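Local coordinates for protein mannitol dehydrogenase (Pseudomonas fluorescens, PDB 1LJ8) that binds NAD and probably catalyses, as a long-chain dehydrogenase, the NAD-dependent oxidation of mannitol at its C2 hydroxyl, at residues L11-L22 with T94-I102; D324-R332 with V481-L489. One frame throughout, in Å; residues are numbered along the deposited sequence.

Contact 1 of 2, residues L11-L22 with T94-I102; sequences LAPEVKLPAYTL and TEVRVIGSI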
loop_
_atom_site.group_PDB
_atom_site.type_symbol
_atom_site.label_atom_id
_atom_site.label_comp_id
_atom_site.label_asym_id
_atom_site.label_seq_id
_atom_site.Cartn_x
_atom_site.Cartn_y
_atom_site.Cartn_z
ATOM N N LEU A 11 6.204 -31.829 -0.030
ATOM C CA LEU A 11 5.648 -31.013 -1.114
ATOM C C LEU A 11 6.401 -31.309 -2.396
ATOM O O LEU A 11 7.413 -32.011 -2.377
ATOM C CB LEU A 11 5.779 -29.504 -0.776
ATOM C CG LEU A 11 5.116 -29.158 0.566
ATOM C CD1 LEU A 11 5.366 -27.666 0.916
ATOM C CD2 LEU A 11 3.614 -29.426 0.474
ATOM N N ALA A 12 5.923 -30.770 -3.511
ATOM C CA ALA A 12 6.574 -30.992 -4.794
ATOM C C ALA A 12 8.042 -30.565 -4.712
ATOM O O ALA A 12 8.393 -29.600 -4.019
ATOM C CB ALA A 12 5.839 -30.225 -5.889
ATOM N N PRO A 13 8.931 -31.276 -5.439
ATOM C CA PRO A 13 10.376 -31.021 -5.465
ATOM C C PRO A 13 10.824 -29.590 -5.732
ATOM O O PRO A 13 11.800 -29.126 -5.151
ATOM C CB PRO A 13 10.875 -31.955 -6.581
ATOM C CG PRO A 13 9.896 -33.039 -6.591
ATOM C CD PRO A 13 8.573 -32.342 -6.392
ATOM N N GLU A 14 10.113 -28.900 -6.613
ATOM C CA GLU A 14 10.490 -27.542 -6.981
ATOM C C GLU A 14 10.192 -26.518 -5.901
ATOM O O GLU A 14 10.645 -25.391 -5.990
ATOM C CB GLU A 14 9.772 -27.114 -8.281
ATOM C CG GLU A 14 8.224 -26.874 -8.175
ATOM C CD GLU A 14 7.373 -28.140 -8.394
ATOM O OE1 GLU A 14 7.903 -29.276 -8.315
ATOM O OE2 GLU A 14 6.134 -28.003 -8.620
ATOM N N VAL A 15 9.415 -26.907 -4.898
ATOM C CA VAL A 15 9.026 -25.974 -3.848
ATOM C C VAL A 15 10.193 -25.715 -2.890
ATOM O O VAL A 15 10.683 -26.649 -2.248
ATOM C CB VAL A 15 7.804 -26.519 -3.065
ATOM C CG1 VAL A 15 7.422 -25.529 -1.950
ATOM C CG2 VAL A 15 6.626 -26.695 -4.008
ATOM N N LYS A 16 10.623 -24.453 -2.784
ATOM C CA LYS A 16 11.724 -24.072 -1.899
ATOM C C LYS A 16 11.216 -23.982 -0.462
ATOM O O LYS A 16 10.092 -23.504 -0.198
ATOM C CB LYS A 16 12.303 -22.729 -2.343
ATOM C CG LYS A 16 12.511 -22.624 -3.857
ATOM C CD LYS A 16 13.814 -23.211 -4.358
ATOM C CE LYS A 16 14.086 -22.732 -5.833
ATOM N NZ LYS A 16 14.330 -21.210 -6.078
ATOM N N LEU A 17 12.022 -24.501 0.460
ATOM C CA LEU A 17 11.666 -24.537 1.883
ATOM C C LEU A 17 12.626 -23.726 2.737
ATOM O O LEU A 17 13.786 -23.511 2.355
ATOM C CB LEU A 17 11.734 -25.987 2.391
ATOM C CG LEU A 17 11.015 -27.064 1.566
ATOM C CD1 LEU A 17 11.329 -28.411 2.199
ATOM C CD2 LEU A 17 9.486 -26.801 1.491
ATOM N N PRO A 18 12.160 -23.257 3.890
ATOM C CA PRO A 18 13.022 -22.488 4.792
ATOM C C PRO A 18 14.218 -23.397 5.079
ATOM O O PRO A 18 14.052 -24.632 5.228
ATOM C CB PRO A 18 12.168 -22.357 6.039
ATOM C CG PRO A 18 10.783 -22.236 5.489
ATOM C CD PRO A 18 10.764 -23.270 4.371
ATOM N N ALA A 19 15.404 -22.815 5.160
ATOM C CA ALA A 19 16.626 -23.588 5.411
ATOM C C ALA A 19 17.013 -23.496 6.875
ATOM O O ALA A 19 18.021 -24.059 7.291
ATOM C CB ALA A 19 17.778 -23.090 4.526
ATOM N N TYR A 20 16.192 -22.847 7.683
ATOM C CA TYR A 20 16.490 -22.725 9.107
ATOM C C TYR A 20 15.460 -23.521 9.883
ATOM O O TYR A 20 14.397 -23.868 9.348
ATOM C CB TYR A 20 16.438 -21.251 9.528
ATOM C CG TYR A 20 15.178 -20.532 9.039
ATOM C CD1 TYR A 20 14.062 -20.359 9.877
ATOM C CD2 TYR A 20 15.120 -20.040 7.749
ATOM C CE1 TYR A 20 12.897 -19.696 9.415
ATOM C CE2 TYR A 20 13.970 -19.360 7.260
ATOM C CZ TYR A 20 12.860 -19.201 8.123
ATOM O OH TYR A 20 11.732 -18.540 7.658
ATOM N N THR A 21 15.778 -23.856 11.127
ATOM C CA THR A 21 14.837 -24.590 11.957
ATOM C C THR A 21 13.786 -23.598 12.451
ATOM O O THR A 21 14.101 -22.640 13.187
ATOM C CB THR A 21 15.545 -25.246 13.178
ATOM O OG1 THR A 21 16.454 -26.254 12.713
ATOM C CG2 THR A 21 14.537 -25.876 14.106
ATOM N N LEU A 22 12.537 -23.834 12.084
ATOM C CA LEU A 22 11.466 -22.914 12.483
ATOM C C LEU A 22 11.359 -22.720 13.985
ATOM O O LEU A 22 11.112 -21.614 14.485
ATOM C CB LEU A 22 10.118 -23.404 11.915
ATOM C CG LEU A 22 10.144 -23.490 10.372
ATOM C CD1 LEU A 22 8.977 -24.324 9.837
ATOM C CD2 LEU A 22 10.128 -22.077 9.812
ATOM N N THR A 94 10.930 -17.560 -12.008
ATOM C CA THR A 94 10.101 -17.379 -10.826
ATOM C C THR A 94 10.215 -18.618 -9.942
ATOM O O THR A 94 10.481 -19.715 -10.434
ATOM C CB THR A 94 8.626 -17.252 -11.229
ATOM O OG1 THR A 94 8.281 -18.372 -12.041
ATOM C CG2 THR A 94 8.368 -15.972 -12.027
ATOM N N GLU A 95 10.015 -18.457 -8.640
ATOM C CA GLU A 95 10.051 -19.610 -7.757
ATOM C C GLU A 95 8.772 -19.663 -6.939
ATOM O O GLU A 95 7.998 -18.703 -6.928
ATOM C CB GLU A 95 11.243 -19.557 -6.795
ATOM C CG GLU A 95 11.341 -18.255 -6.009
ATOM C CD GLU A 95 12.457 -18.248 -4.934
ATOM O OE1 GLU A 95 13.344 -19.143 -4.930
ATOM O OE2 GLU A 95 12.428 -17.320 -4.090
ATOM N N VAL A 96 8.558 -20.821 -6.315
ATOM C CA VAL A 96 7.440 -21.089 -5.411
ATOM C C VAL A 96 8.199 -21.455 -4.145
ATOM O O VAL A 96 9.009 -22.392 -4.129
ATOM C CB VAL A 96 6.598 -22.287 -5.857
ATOM C CG1 VAL A 96 5.400 -22.447 -4.892
ATOM C CG2 VAL A 96 6.130 -22.076 -7.256
ATOM N N ARG A 97 7.928 -20.722 -3.073
ATOM C CA ARG A 97 8.693 -20.873 -1.854
ATOM C C ARG A 97 7.820 -20.774 -0.618
ATOM O O ARG A 97 6.949 -19.915 -0.554
ATOM C CB ARG A 97 9.719 -19.732 -1.814
ATOM C CG ARG A 97 10.462 -19.573 -0.493
ATOM C CD ARG A 97 11.475 -18.387 -0.581
ATOM N NE ARG A 97 12.579 -18.706 -1.502
ATOM C CZ ARG A 97 13.565 -19.561 -1.222
ATOM N NH1 ARG A 97 13.627 -20.201 -0.049
ATOM N NH2 ARG A 97 14.478 -19.844 -2.161
ATOM N N VAL A 98 8.054 -21.666 0.341
ATOM C CA VAL A 98 7.348 -21.596 1.605
ATOM C C VAL A 98 8.117 -20.607 2.513
ATOM O O VAL A 98 9.330 -20.736 2.697
ATOM C CB VAL A 98 7.280 -22.985 2.279
ATOM C CG1 VAL A 98 6.747 -22.805 3.706
ATOM C CG2 VAL A 98 6.322 -23.887 1.454
ATOM N N ILE A 99 7.410 -19.621 3.079
ATOM C CA ILE A 99 8.011 -18.582 3.910
ATOM C C ILE A 99 7.758 -18.916 5.375
ATOM O O ILE A 99 6.607 -19.204 5.743
ATOM C CB ILE A 99 7.370 -17.201 3.591
ATOM C CG1 ILE A 99 7.628 -16.852 2.104
ATOM C CG2 ILE A 99 7.940 -16.120 4.536
ATOM C CD1 ILE A 99 9.160 -16.576 1.768
ATOM N N GLY A 100 8.814 -18.860 6.200
ATOM C CA GLY A 100 8.658 -19.180 7.613
ATOM C C GLY A 100 8.998 -18.063 8.580
ATOM O O GLY A 100 9.109 -18.304 9.789
ATOM N N SER A 101 9.118 -16.832 8.073
ATOM C CA SER A 101 9.499 -15.708 8.943
ATOM C C SER A 101 8.411 -15.102 9.830
ATOM O O SER A 101 8.716 -14.271 10.678
ATOM C CB SER A 101 10.127 -14.624 8.066
ATOM O OG SER A 101 9.194 -14.284 7.057
ATOM N N ILE A 102 7.144 -15.514 9.642
ATOM C CA ILE A 102 6.070 -15.021 10.514
ATOM C C ILE A 102 5.789 -16.225 11.434
ATOM O O ILE A 102 5.515 -17.342 10.954
ATOM C CB ILE A 102 4.807 -14.658 9.723
ATOM C CG1 ILE A 102 5.101 -13.444 8.831
ATOM C CG2 ILE A 102 3.611 -14.331 10.708
ATOM C CD1 ILE A 102 3.906 -13.028 7.929
HETATM O O HOH W 1 10.433 -22.911 -7.327
HETATM O O HOH W 2 15.253 -22.484 0.412
#
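K16 of the N-terminal loop lies against R97 of strand 96-99, joined to it by a single beta bridge. K16 N donates to V96 O (2.9 Å), and V98 N donates to K16 O (2.8 Å, 171° at the hydrogen). On the face carrying K16, three charged side chains interlock. K16 bends at chi2 (-84°) and again at chi4, curving its chain so that NZ reaches E95 OE1 at 2.6 Å on the anti lone pair, while its CB sits over one face of the R97 guanidinium, off-centre. R97 runs straight to CD and bends at chi3 (-68°), which turns the guanidinium side-on to the E95 carboxylate: NE binds OE2 within the guanidinium plane (2.9 Å), and NH2 reaches OE1, so OE1 is shared by both cations. R97 NH1 meets a water that also donates to L17 O; a second water links E14 O to V96 N.

The side of V98 is apolar. Its CG2 meets L11 CD1 and V15 CG1, both at 3.9 Å, and the ring of P18 lies beside its CB and carbonyl oxygen. Farther along, Y20 brings its hydroxyl edge-on to the backbone of G100, 2.9 Å from OH to G100 C; the hydroxyl is bonded to D47 of helix 42-50. The doubly gripped carboxylate should offset the closeness of two cations and hold the guanidinium's rotation, so a short backbone bridge is reinforced by charge on one side and apolar packing on the other.

Contact 2 of 2, residues D324-R332 with V481-L489; sequences DPLFVAYMR and VTTTLKHLL
L485 reaches from helix 481-488 between the rings of F327 and Y330 on helix 325-332, giving one methyl to each. CD1 stands over a face of the F327 ring, 4.1 Å from its centroid and 22° off the normal; CD2 sits likewise over a face of Y330, 4.1 Å from that centroid. Both are CH-pi contacts, and each aromatic side chain crosses that of L485 at about a right angle. V481 CG1 approaches F327 CZ obliquely at 3.8 Å, and L488 CD2 comes obliquely to Y330 CE1 at 3.7 Å. Y330 has CG anti to its backbone N (chi1 173°), which carries the ring along the partner helix toward L488; its hydroxyl ends on R402 O.

At the other margin L326 spreads its two methyls: CD1 meets T482 CG2 at 3.6 Å, crossing at about a right angle, and also K486 CG, while CD2 packs on L489 CD1 (3.8 Å). That same L489 methyl touches A329 CB. D324 caps the first helix, OD1 accepting from L326 N, and its OD2 shares a water with T482 OG1, which also binds K313. The helix segments cross at 45° with axes 10.0 Å apart, running in the same general sense. Helix 289-313 meets both rings, and helix 401-413 packs on Y330 and L485, the helix-on-helix packing of the all-helical C-terminal domain of this dehydrogenase family.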
loop_
_atom_site.group_PDB
_atom_site.type_symbol
_atom_site.label_atom_id
_atom_site.label_comp_id
_atom_site.label_asym_id
_atom_site.label_seq_id
_atom_site.Cartn_x
_atom_site.Cartn_y
_atom_site.Cartn_z
ATOM N N ASP A 324 -4.118 -2.742 -24.454
ATOM C CA ASP A 324 -4.889 -1.725 -25.192
ATOM C C ASP A 324 -3.910 -0.582 -25.507
ATOM O O ASP A 324 -3.496 0.185 -24.613
ATOM C CB ASP A 324 -6.061 -1.216 -24.334
ATOM C CG ASP A 324 -6.998 -0.304 -25.126
ATOM O OD1 ASP A 324 -6.489 0.491 -25.940
ATOM O OD2 ASP A 324 -8.230 -0.377 -24.934
ATOM N N PRO A 325 -3.527 -0.425 -26.788
ATOM C CA PRO A 325 -2.577 0.644 -27.067
ATOM C C PRO A 325 -2.987 2.051 -26.690
ATOM O O PRO A 325 -2.118 2.889 -26.498
ATOM C CB PRO A 325 -2.300 0.504 -28.589
ATOM C CG PRO A 325 -2.703 -0.921 -28.906
ATOM C CD PRO A 325 -3.894 -1.162 -28.014
ATOM N N LEU A 326 -4.282 2.329 -26.587
ATOM C CA LEU A 326 -4.683 3.678 -26.206
ATOM C C LEU A 326 -4.360 3.887 -24.736
ATOM O O LEU A 326 -3.995 4.985 -24.346
ATOM C CB LEU A 326 -6.167 3.885 -26.405
ATOM C CG LEU A 326 -6.752 4.023 -27.812
ATOM C CD1 LEU A 326 -8.266 4.102 -27.696
ATOM C CD2 LEU A 326 -6.191 5.289 -28.460
ATOM N N PHE A 327 -4.505 2.835 -23.919
ATOM C CA PHE A 327 -4.172 2.974 -22.485
ATOM C C PHE A 327 -2.659 3.146 -22.302
ATOM O O PHE A 327 -2.205 3.950 -21.447
ATOM C CB PHE A 327 -4.669 1.753 -21.682
ATOM C CG PHE A 327 -6.131 1.804 -21.334
ATOM C CD1 PHE A 327 -7.103 1.680 -22.322
ATOM C CD2 PHE A 327 -6.549 1.972 -19.994
ATOM C CE1 PHE A 327 -8.452 1.711 -22.009
ATOM C CE2 PHE A 327 -7.903 2.008 -19.669
ATOM C CZ PHE A 327 -8.861 1.873 -20.669
ATOM N N VAL A 328 -1.862 2.377 -23.056
ATOM C CA VAL A 328 -0.409 2.497 -22.962
ATOM C C VAL A 328 0.018 3.895 -23.351
ATOM O O VAL A 328 0.842 4.510 -22.680
ATOM C CB VAL A 328 0.311 1.459 -23.908
ATOM C CG1 VAL A 328 1.806 1.594 -23.812
ATOM C CG2 VAL A 328 -0.108 0.019 -23.533
ATOM N N ALA A 329 -0.539 4.415 -24.454
ATOM C CA ALA A 329 -0.173 5.777 -24.909
ATOM C C ALA A 329 -0.572 6.835 -23.875
ATOM O O ALA A 329 0.164 7.812 -23.613
ATOM C CB ALA A 329 -0.827 6.070 -26.258
ATOM N N TYR A 330 -1.753 6.660 -23.302
ATOM C CA TYR A 330 -2.204 7.588 -22.251
ATOM C C TYR A 330 -1.273 7.559 -21.025
ATOM O O TYR A 330 -0.874 8.624 -20.519
ATOM C CB TYR A 330 -3.646 7.224 -21.857
ATOM C CG TYR A 330 -4.206 7.992 -20.666
ATOM C CD1 TYR A 330 -4.353 9.381 -20.690
ATOM C CD2 TYR A 330 -4.618 7.304 -19.529
ATOM C CE1 TYR A 330 -4.909 10.061 -19.595
ATOM C CE2 TYR A 330 -5.171 7.959 -18.436
ATOM C CZ TYR A 330 -5.317 9.337 -18.475
ATOM O OH TYR A 330 -5.896 10.002 -17.403
HETATM N N MSE A 331 -0.922 6.361 -20.539
HETATM C CA MSE A 331 0.020 6.252 -19.393
HETATM C C MSE A 331 1.372 6.914 -19.716
HETATM O O MSE A 331 1.945 7.650 -18.893
HETATM C CB MSE A 331 0.282 4.771 -19.052
HETATM C CG MSE A 331 1.490 4.518 -18.100
HETATM SE SE MSE A 331 1.500 2.560 -17.745
HETATM C CE MSE A 331 3.179 2.481 -16.734
ATOM N N ARG A 332 1.889 6.659 -20.922
ATOM C CA ARG A 332 3.170 7.269 -21.281
ATOM C C ARG A 332 3.073 8.788 -21.326
ATOM O O ARG A 332 3.987 9.493 -20.876
ATOM C CB ARG A 332 3.665 6.743 -22.639
ATOM C CG ARG A 332 4.124 5.313 -22.644
ATOM C CD ARG A 332 4.862 5.040 -23.955
ATOM N NE ARG A 332 5.175 3.622 -24.163
ATOM C CZ ARG A 332 6.225 2.978 -23.645
ATOM N NH1 ARG A 332 7.094 3.606 -22.859
ATOM N NH2 ARG A 332 6.419 1.699 -23.953
ATOM N N VAL A 481 -15.095 5.505 -22.865
ATOM C CA VAL A 481 -13.662 5.580 -22.580
ATOM C C VAL A 481 -12.797 5.613 -23.856
ATOM O O VAL A 481 -11.920 6.471 -23.996
ATOM C CB VAL A 481 -13.234 4.331 -21.734
ATOM C CG1 VAL A 481 -11.701 4.251 -21.594
ATOM C CG2 VAL A 481 -13.929 4.366 -20.371
ATOM N N THR A 482 -13.050 4.686 -24.784
ATOM C CA THR A 482 -12.211 4.594 -25.966
ATOM C C THR A 482 -12.200 5.869 -26.807
ATOM O O THR A 482 -11.150 6.382 -27.162
ATOM C CB THR A 482 -12.623 3.393 -26.835
ATOM O OG1 THR A 482 -12.384 2.191 -26.071
ATOM C CG2 THR A 482 -11.778 3.336 -28.147
ATOM N N THR A 483 -13.376 6.378 -27.109
ATOM C CA THR A 483 -13.442 7.597 -27.918
ATOM C C THR A 483 -12.846 8.778 -27.151
ATOM O O THR A 483 -12.150 9.611 -27.712
ATOM C CB THR A 483 -14.904 7.851 -28.316
ATOM O OG1 THR A 483 -15.278 6.870 -29.306
ATOM C CG2 THR A 483 -15.082 9.250 -28.888
ATOM N N THR A 484 -13.089 8.845 -25.848
ATOM C CA THR A 484 -12.520 9.945 -25.060
ATOM C C THR A 484 -10.983 9.919 -25.122
ATOM O O THR A 484 -10.340 10.957 -25.266
ATOM C CB THR A 484 -13.009 9.840 -23.617
ATOM O OG1 THR A 484 -14.433 10.006 -23.607
ATOM C CG2 THR A 484 -12.362 10.885 -22.725
ATOM N N LEU A 485 -10.382 8.733 -24.973
ATOM C CA LEU A 485 -8.930 8.623 -25.028
ATOM C C LEU A 485 -8.438 8.987 -26.414
ATOM O O LEU A 485 -7.431 9.650 -26.538
ATOM C CB LEU A 485 -8.426 7.199 -24.680
ATOM C CG LEU A 485 -8.466 6.902 -23.164
ATOM C CD1 LEU A 485 -8.063 5.441 -22.914
ATOM C CD2 LEU A 485 -7.535 7.842 -22.405
ATOM N N LYS A 486 -9.108 8.500 -27.457
ATOM C CA LYS A 486 -8.659 8.877 -28.800
ATOM C C LYS A 486 -8.644 10.384 -28.952
ATOM O O LYS A 486 -7.664 10.952 -29.432
ATOM C CB LYS A 486 -9.575 8.285 -29.876
ATOM C CG LYS A 486 -9.445 6.791 -30.019
ATOM C CD LYS A 486 -10.535 6.238 -30.925
ATOM C CE LYS A 486 -10.218 4.836 -31.385
ATOM N NZ LYS A 486 -11.371 4.254 -32.184
ATOM N N HIS A 487 -9.710 11.058 -28.538
ATOM C CA HIS A 487 -9.705 12.524 -28.708
ATOM C C HIS A 487 -8.577 13.177 -27.912
ATOM O O HIS A 487 -7.860 14.061 -28.407
ATOM C CB HIS A 487 -11.062 13.117 -28.287
ATOM C CG HIS A 487 -12.192 12.755 -29.216
ATOM N ND1 HIS A 487 -13.519 12.969 -28.904
ATOM C CD2 HIS A 487 -12.185 12.202 -30.451
ATOM C CE1 HIS A 487 -14.280 12.565 -29.906
ATOM N NE2 HIS A 487 -13.496 12.095 -30.858
ATOM N N LEU A 488 -8.398 12.726 -26.671
ATOM C CA LEU A 488 -7.394 13.305 -25.807
ATOM C C LEU A 488 -5.976 13.158 -26.321
ATOM O O LEU A 488 -5.170 14.103 -26.231
ATOM C CB LEU A 488 -7.515 12.693 -24.392
ATOM C CG LEU A 488 -6.428 13.097 -23.374
ATOM C CD1 LEU A 488 -6.582 14.572 -23.062
ATOM C CD2 LEU A 488 -6.553 12.271 -22.088
ATOM N N LEU A 489 -5.677 11.983 -26.862
ATOM C CA LEU A 489 -4.340 11.679 -27.333
ATOM C C LEU A 489 -3.928 12.503 -28.542
ATOM O O LEU A 489 -2.770 12.449 -28.967
ATOM C CB LEU A 489 -4.199 10.165 -27.582
ATOM C CG LEU A 489 -4.192 9.441 -26.207
ATOM C CD1 LEU A 489 -4.384 7.936 -26.379
ATOM C CD2 LEU A 489 -2.900 9.752 -25.444
HETATM O O HOH W 3 -10.041 0.845 -26.350
#

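In the fold
The two contacts sit in different halves of the molecule, their centres 43 Å apart and their nearest atoms about 20 Å apart, and they share no helix or strand. Both segments of contact 1 precede those of contact 2 along the chain. Contact 1 lays the loop preceding strand 27-32 on strand 96-107, a member of the seven-stranded mixed sheet of the NAD-binding Rossmann domain. Contact 2 joins helix 325-339 to helix 463-488, bringing an early helix of the helical C-terminal region against its last one. Each therefore ties distant sequence within one half of the protein, and neither touches the NAD-binding residues; I99 is about 11 Å, side chain to side chain, from G36.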